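Local coordinates for pollen allergen Phl p 6 (Phleum pratense, PDB 6TRK), which is a grass pollen allergen of the Poa p IX/Phl p VI family whose biological role in the pollen grain is not firmly established, at residues P57-V60 and P61-D64; D13-A16 and S17-A21; D81-E84 and A85-H89. The protein carries 1 engineered substitution. All coordinates share one frame; numbering follows the deposited sequence.

In the fold
The chain is an all-helical bundle of four helices, and each contact is a run of neighbouring residues. Contacts 1 and 3 lead from a loop into helices 60-76 and 82-98, and contact 2 occupies the second half of helix 2-23. Contacts 1 and 2 are partly buried and meet through L63 and V14, whereas contact 3 is more of a surface contact, touching contact 2 where F18 meets the backbone of V87. Contacts 1 and 3 lie on opposite sides of the chain's centre, about 21 Å between centres. Leucine-on-leucine packing marks contact 1, a guanidinium laid over backbone contact 2, and a CH-pi contact with a histidine-to-backbone bond contact 3.

Contact 1: residues P57-V60 and P61-D64; sequences PQLV and PKLD
P61 follows V60 in the first turn of helix 60-76, one of the four helices of the bundle; the peptide bond that carries its ring sets CD 3.5 Å from V60 CB. Proline suits this turn: a backbone N-H here would have no carbonyl of the helix four residues back, so nothing is lost without one. V60 N bonds to P57 O, and the V60 side chain packs on A52 and V53 of helix 30-55. K62 comes next. Its chain, extended beyond CG, runs out along the surface so that NZ donates to a water that in turn makes a weak bond to Q58 O. The amide end of Q58 turns instead to E7 of helix 2-23. L63 N gives a nearly straight hydrogen bond of 3.0 Å to L59 O. With CG beside its own N (chi1 -70°), L63 tips back toward L59, and the two CG atoms meet at 3.9 Å. Branched and apolar, these leucines fill the interior between helices: L59 reaches L10 of helix 2-23, while L63 packs on the engineered Y45 and A52 of helix 30-55 and I97 of helix 82-98. D64, charged, stands on the partly exposed side. Its N donates to V60 O at 2.8 Å, and its carboxylate folds back over the same turn, where OD2 comes within 3.8 Å of V60 CG1.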
loop_
_atom_site.group_PDB
_atom_site.type_symbol
_atom_site.label_atom_id
_atom_site.label_comp_id
_atom_site.label_asym_id
_atom_site.label_seq_id
_atom_site.Cartn_x
_atom_site.Cartn_y
_atom_site.Cartn_z
ATOM N N PRO A 57 -13.317 11.672 -1.701
ATOM C CA PRO A 57 -12.285 12.219 -2.586
ATOM C C PRO A 57 -11.207 13.002 -1.865
ATOM O O PRO A 57 -10.112 13.140 -2.418
ATOM C CB PRO A 57 -13.078 13.104 -3.563
ATOM C CG PRO A 57 -14.463 13.231 -2.981
ATOM C CD PRO A 57 -14.686 12.054 -2.099
ATOM N N GLN A 58 -11.468 13.498 -0.647
ATOM C CA GLN A 58 -10.440 14.178 0.124
ATOM C C GLN A 58 -9.293 13.250 0.504
ATOM O O GLN A 58 -8.194 13.716 0.809
ATOM C CB GLN A 58 -11.069 14.781 1.392
ATOM C CG GLN A 58 -11.546 13.748 2.405
ATOM C CD GLN A 58 -12.965 13.175 2.147
ATOM O OE1 GLN A 58 -13.603 13.394 1.091
ATOM N NE2 GLN A 58 -13.465 12.431 3.129
ATOM N N LEU A 59 -9.530 11.940 0.513
ATOM C CA LEU A 59 -8.476 10.983 0.845
ATOM C C LEU A 59 -7.552 10.709 -0.332
ATOM O O LEU A 59 -6.449 10.189 -0.142
ATOM C CB LEU A 59 -9.125 9.686 1.316
ATOM C CG LEU A 59 -8.276 8.528 1.832
ATOM C CD1 LEU A 59 -7.528 8.956 3.070
ATOM C CD2 LEU A 59 -9.168 7.350 2.137
ATOM N N VAL A 60 -7.993 11.015 -1.560
ATOM C CA VAL A 60 -7.244 10.573 -2.740
ATOM C C VAL A 60 -5.819 11.119 -2.763
ATOM O O VAL A 60 -4.894 10.349 -3.079
ATOM C CB VAL A 60 -8.028 10.925 -4.017
ATOM C CG1 VAL A 60 -7.184 10.691 -5.249
ATOM C CG2 VAL A 60 -9.282 10.099 -4.061
ATOM N N PRO A 61 -5.566 12.408 -2.498
ATOM C CA PRO A 61 -4.170 12.885 -2.518
ATOM C C PRO A 61 -3.295 12.212 -1.492
ATOM O O PRO A 61 -2.077 12.080 -1.708
ATOM C CB PRO A 61 -4.282 14.384 -2.213
ATOM C CG PRO A 61 -5.709 14.725 -2.414
ATOM C CD PRO A 61 -6.525 13.503 -2.246
ATOM N N LYS A 62 -3.880 11.815 -0.354
ATOM C CA LYS A 62 -3.104 11.096 0.659
ATOM C C LYS A 62 -2.766 9.681 0.174
ATOM O O LYS A 62 -1.621 9.242 0.311
ATOM C CB LYS A 62 -3.895 11.062 1.963
ATOM C CG LYS A 62 -4.063 12.447 2.623
ATOM C CD LYS A 62 -4.937 12.306 3.877
ATOM C CE LYS A 62 -5.285 13.626 4.514
ATOM N NZ LYS A 62 -6.150 13.378 5.703
ATOM N N LEU A 63 -3.746 8.973 -0.401
ATOM C CA LEU A 63 -3.461 7.668 -0.977
ATOM C C LEU A 63 -2.442 7.781 -2.098
ATOM O O LEU A 63 -1.505 6.963 -2.165
ATOM C CB LEU A 63 -4.745 7.000 -1.470
ATOM C CG LEU A 63 -5.715 6.541 -0.369
ATOM C CD1 LEU A 63 -7.011 6.009 -1.020
ATOM C CD2 LEU A 63 -5.074 5.493 0.492
ATOM N N ASP A 64 -2.564 8.806 -2.967
ATOM C CA ASP A 64 -1.568 8.997 -4.025
ATOM C C ASP A 64 -0.145 9.091 -3.431
ATOM O O ASP A 64 0.807 8.527 -3.980
ATOM C CB ASP A 64 -1.826 10.280 -4.822
ATOM C CG ASP A 64 -3.074 10.252 -5.675
ATOM O OD1 ASP A 64 -3.620 9.172 -6.017
ATOM O OD2 ASP A 64 -3.501 11.377 -6.051
HETATM O O HOH W 1 -8.719 13.078 4.154
#

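Contact 2: residues D13-A16 and S17-A21; sequences DVNA and SFRAA
N15 and R19 stand one turn apart on helix 2-23, and the arginine folds back over the asparagine. R19 leaves the backbone with CG anti to the carbonyl carbon and then bends at chi3 (-74°), which brings the guanidinium down over the preceding turn. One face of that group lies over N15 O and A16 CA, both offset toward its rim. NH1 sits 3.3 Å from N15 CG; N15 ND2 and R19 NH1 are both donors, so no hydrogen bond joins them and the groups merely lie against each other. NH2 passes A16 CB at 3.7 Å and forms a salt bridge with E12, which should steady the fold-back. With so short a side chain, A16 lets the guanidinium settle over its CA, the methyl lying beyond the rim near NH2.

A chi1 of -152°, well short of fully anti, carries N15 OD1 to the edge of the F18 ring, 3.6 Å from CD2, where the ring hydrogens are slightly positive; amide and ring planes are 26° apart. Regular helical bonds join the same turns, R19 N to N15 O at 2.9 Å and F18 N to V14 O at 2.9 Å. S17 OG, a compact polar group for a helix interface, is hydrogen-bonded to N48 ND2 of helix 30-55. V14 and F18 are buried against helix 82-98, where both meet F90, while A21 packs on F37 of helix 30-55.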
loop_
_atom_site.group_PDB
_atom_site.type_symbol
_atom_site.label_atom_id
_atom_site.label_comp_id
_atom_site.label_asym_id
_atom_site.label_seq_id
_atom_site.Cartn_x
_atom_site.Cartn_y
_atom_site.Cartn_z
ATOM N N ASP A 13 -9.527 -1.193 3.689
ATOM C CA ASP A 13 -9.611 -1.981 2.453
ATOM C C ASP A 13 -8.313 -1.922 1.657
ATOM O O ASP A 13 -7.880 -2.931 1.081
ATOM C CB ASP A 13 -10.766 -1.492 1.590
ATOM C CG ASP A 13 -12.124 -2.005 2.070
ATOM O OD1 ASP A 13 -12.173 -3.138 2.582
ATOM O OD2 ASP A 13 -13.129 -1.289 1.916
ATOM N N VAL A 14 -7.680 -0.754 1.601
ATOM C CA VAL A 14 -6.382 -0.661 0.918
ATOM C C VAL A 14 -5.359 -1.576 1.565
ATOM O O VAL A 14 -4.603 -2.284 0.887
ATOM C CB VAL A 14 -5.896 0.819 0.932
ATOM C CG1 VAL A 14 -4.435 0.920 0.491
ATOM C CG2 VAL A 14 -6.742 1.693 0.050
ATOM N N ASN A 15 -5.333 -1.609 2.899
ATOM C CA ASN A 15 -4.366 -2.451 3.597
ATOM C C ASN A 15 -4.633 -3.934 3.373
ATOM O O ASN A 15 -3.700 -4.701 3.136
ATOM C CB ASN A 15 -4.388 -2.078 5.082
ATOM C CG ASN A 15 -3.071 -2.328 5.751
ATOM O OD1 ASN A 15 -2.102 -2.818 5.145
ATOM N ND2 ASN A 15 -2.996 -1.954 7.022
ATOM N N ALA A 16 -5.888 -4.340 3.392
ATOM C CA ALA A 16 -6.223 -5.741 3.183
ATOM C C ALA A 16 -5.842 -6.199 1.777
ATOM O O ALA A 16 -5.315 -7.301 1.608
ATOM C CB ALA A 16 -7.720 -5.954 3.454
ATOM N N SER A 17 -6.102 -5.363 0.764
ATOM C CA SER A 17 -5.693 -5.723 -0.605
ATOM C C SER A 17 -4.179 -5.776 -0.742
ATOM O O SER A 17 -3.631 -6.638 -1.447
ATOM C CB SER A 17 -6.266 -4.717 -1.584
ATOM O OG SER A 17 -7.661 -4.776 -1.637
ATOM N N PHE A 18 -3.481 -4.820 -0.088
ATOM C CA PHE A 18 -2.020 -4.843 -0.061
ATOM C C PHE A 18 -1.493 -6.140 0.562
ATOM O O PHE A 18 -0.581 -6.765 0.027
ATOM C CB PHE A 18 -1.552 -3.567 0.681
ATOM C CG PHE A 18 -0.112 -3.564 1.088
ATOM C CD1 PHE A 18 0.905 -3.506 0.158
ATOM C CD2 PHE A 18 0.227 -3.524 2.450
ATOM C CE1 PHE A 18 2.250 -3.438 0.579
ATOM C CE2 PHE A 18 1.563 -3.468 2.874
ATOM C CZ PHE A 18 2.572 -3.417 1.941
ATOM N N ARG A 19 -2.080 -6.587 1.665
ATOM C CA ARG A 19 -1.643 -7.852 2.263
ATOM C C ARG A 19 -1.905 -9.031 1.326
ATOM O O ARG A 19 -1.087 -9.952 1.228
ATOM C CB ARG A 19 -2.352 -8.090 3.602
ATOM C CG ARG A 19 -2.001 -7.113 4.700
ATOM C CD ARG A 19 -2.585 -7.606 6.032
ATOM N NE ARG A 19 -4.036 -7.447 6.143
ATOM C CZ ARG A 19 -4.635 -6.360 6.626
ATOM N NH1 ARG A 19 -3.913 -5.308 7.022
ATOM N NH2 ARG A 19 -5.958 -6.317 6.692
ATOM N N ALA A 20 -3.040 -9.015 0.623
ATOM C CA ALA A 20 -3.314 -10.070 -0.368
ATOM C C ALA A 20 -2.294 -10.043 -1.500
ATOM O O ALA A 20 -1.821 -11.079 -1.950
ATOM C CB ALA A 20 -4.743 -9.911 -0.890
ATOM N N ALA A 21 -1.886 -8.861 -1.950
ATOM C CA ALA A 21 -0.841 -8.834 -2.969
ATOM C C ALA A 21 0.478 -9.405 -2.462
ATOM O O ALA A 21 1.194 -10.110 -3.194
ATOM C CB ALA A 21 -0.668 -7.397 -3.458
#

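Contact 3: residues D81-E84 and A85-H89; sequences DKYE and AFVLH
The first turns of helix 82-98 carry this contact, in which V87 lies over the ring of Y83 one turn earlier. V87 CG2 makes a CH-pi contact 4.0 Å from the Y83 ring centroid and 27° off the normal, offset toward the rim that bears CE1, 3.6 Å away. Y83 holds CG anti to its own backbone N (chi1 174°), which swings the far end of the ring forward until one face meets V87. The turn beneath is regular, V87 N giving a hydrogen bond of 3.1 Å to Y83 O. Within the four-helix bundle this face is turned to helix 2-23: Y83 and V87 both touch M22, and V87 also meets F18. A tyrosine fits such a margin because its ring packs on F37 while its hydroxyl makes a weak hydrogen bond to T25. F86, buried, sets its ring edge-to-face with F37 and F41 of helix 30-55. A85 O takes two bonds from H89, one from the backbone N at 3.2 Å and a shorter one from ND1 at 2.8 Å. The oxygen lies in the imidazole plane, and the ND1 hydrogen bond is nearly straight (N-H...O 166°), which favours this rotation of the ring.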
loop_
_atom_site.group_PDB
_atom_site.type_symbol
_atom_site.label_atom_id
_atom_site.label_comp_id
_atom_site.label_asym_id
_atom_site.label_seq_id
_atom_site.Cartn_x
_atom_site.Cartn_y
_atom_site.Cartn_z
ATOM N N ASP A 81 16.208 -5.728 -3.947
ATOM C CA ASP A 81 15.699 -4.968 -2.806
ATOM C C ASP A 81 14.351 -4.320 -3.071
ATOM O O ASP A 81 13.765 -3.717 -2.145
ATOM C CB ASP A 81 16.720 -3.870 -2.443
ATOM C CG ASP A 81 18.024 -4.426 -1.893
ATOM O OD1 ASP A 81 17.984 -5.476 -1.219
ATOM O OD2 ASP A 81 19.080 -3.799 -2.126
ATOM N N LYS A 82 13.847 -4.408 -4.307
ATOM C CA LYS A 82 12.665 -3.643 -4.690
ATOM C C LYS A 82 11.422 -4.069 -3.918
ATOM O O LYS A 82 10.625 -3.218 -3.500
ATOM C CB LYS A 82 12.424 -3.792 -6.202
ATOM C CG LYS A 82 13.505 -3.159 -7.031
ATOM C CD LYS A 82 13.227 -3.280 -8.513
ATOM C CE LYS A 82 14.268 -2.527 -9.329
ATOM N NZ LYS A 82 14.148 -1.023 -9.145
ATOM N N TYR A 83 11.215 -5.379 -3.732
ATOM C CA TYR A 83 9.980 -5.802 -3.089
ATOM C C TYR A 83 9.927 -5.313 -1.649
ATOM O O TYR A 83 8.943 -4.702 -1.223
ATOM C CB TYR A 83 9.819 -7.333 -3.190
ATOM C CG TYR A 83 8.631 -7.882 -2.428
ATOM C CD1 TYR A 83 7.349 -7.493 -2.710
ATOM C CD2 TYR A 83 8.822 -8.832 -1.431
ATOM C CE1 TYR A 83 6.265 -8.001 -1.999
ATOM C CE2 TYR A 83 7.753 -9.342 -0.708
ATOM C CZ TYR A 83 6.476 -8.919 -1.002
ATOM O OH TYR A 83 5.412 -9.422 -0.280
ATOM N N GLU A 84 11.000 -5.530 -0.897
ATOM C CA GLU A 84 10.970 -5.055 0.491
ATOM C C GLU A 84 10.941 -3.532 0.580
ATOM O O GLU A 84 10.288 -2.994 1.479
ATOM C CB GLU A 84 12.141 -5.629 1.256
ATOM C CG GLU A 84 12.065 -7.181 1.376
ATOM C CD GLU A 84 10.890 -7.696 2.230
ATOM O OE1 GLU A 84 10.371 -6.954 3.098
ATOM O OE2 GLU A 84 10.492 -8.865 2.039
ATOM N N ALA A 85 11.551 -2.823 -0.379
ATOM C CA ALA A 85 11.467 -1.368 -0.369
ATOM C C ALA A 85 10.036 -0.892 -0.559
ATOM O O ALA A 85 9.589 0.040 0.114
ATOM C CB ALA A 85 12.342 -0.749 -1.453
ATOM N N PHE A 86 9.296 -1.517 -1.484
ATOM C CA PHE A 86 7.898 -1.148 -1.638
ATOM C C PHE A 86 7.095 -1.396 -0.359
ATOM O O PHE A 86 6.361 -0.505 0.121
ATOM C CB PHE A 86 7.258 -1.931 -2.795
ATOM C CG PHE A 86 5.902 -1.384 -3.205
ATOM C CD1 PHE A 86 4.770 -1.605 -2.444
ATOM C CD2 PHE A 86 5.759 -0.644 -4.374
ATOM C CE1 PHE A 86 3.538 -1.093 -2.790
ATOM C CE2 PHE A 86 4.496 -0.170 -4.756
ATOM C CZ PHE A 86 3.397 -0.391 -3.952
ATOM N N VAL A 87 7.180 -2.619 0.166
ATOM C CA VAL A 87 6.391 -3.044 1.308
ATOM C C VAL A 87 6.668 -2.167 2.517
ATOM O O VAL A 87 5.738 -1.733 3.195
ATOM C CB VAL A 87 6.688 -4.518 1.613
ATOM C CG1 VAL A 87 6.097 -4.932 2.958
ATOM C CG2 VAL A 87 6.125 -5.406 0.504
ATOM N N LEU A 88 7.947 -1.873 2.769
ATOM C CA LEU A 88 8.295 -1.048 3.921
ATOM C C LEU A 88 7.684 0.338 3.806
ATOM O O LEU A 88 7.119 0.867 4.770
ATOM C CB LEU A 88 9.817 -0.980 4.060
ATOM C CG LEU A 88 10.367 -0.038 5.100
ATOM C CD1 LEU A 88 9.974 -0.511 6.472
ATOM C CD2 LEU A 88 11.877 0.008 5.004
ATOM N N HIS A 89 7.833 0.983 2.653
ATOM C CA HIS A 89 7.380 2.373 2.583
ATOM C C HIS A 89 5.871 2.479 2.420
ATOM O O HIS A 89 5.253 3.412 2.957
ATOM C CB HIS A 89 8.118 3.101 1.472
ATOM C CG HIS A 89 9.575 3.262 1.767
ATOM N ND1 HIS A 89 10.519 2.293 1.472
ATOM C CD2 HIS A 89 10.236 4.248 2.411
ATOM C CE1 HIS A 89 11.703 2.693 1.894
ATOM N NE2 HIS A 89 11.559 3.879 2.478
#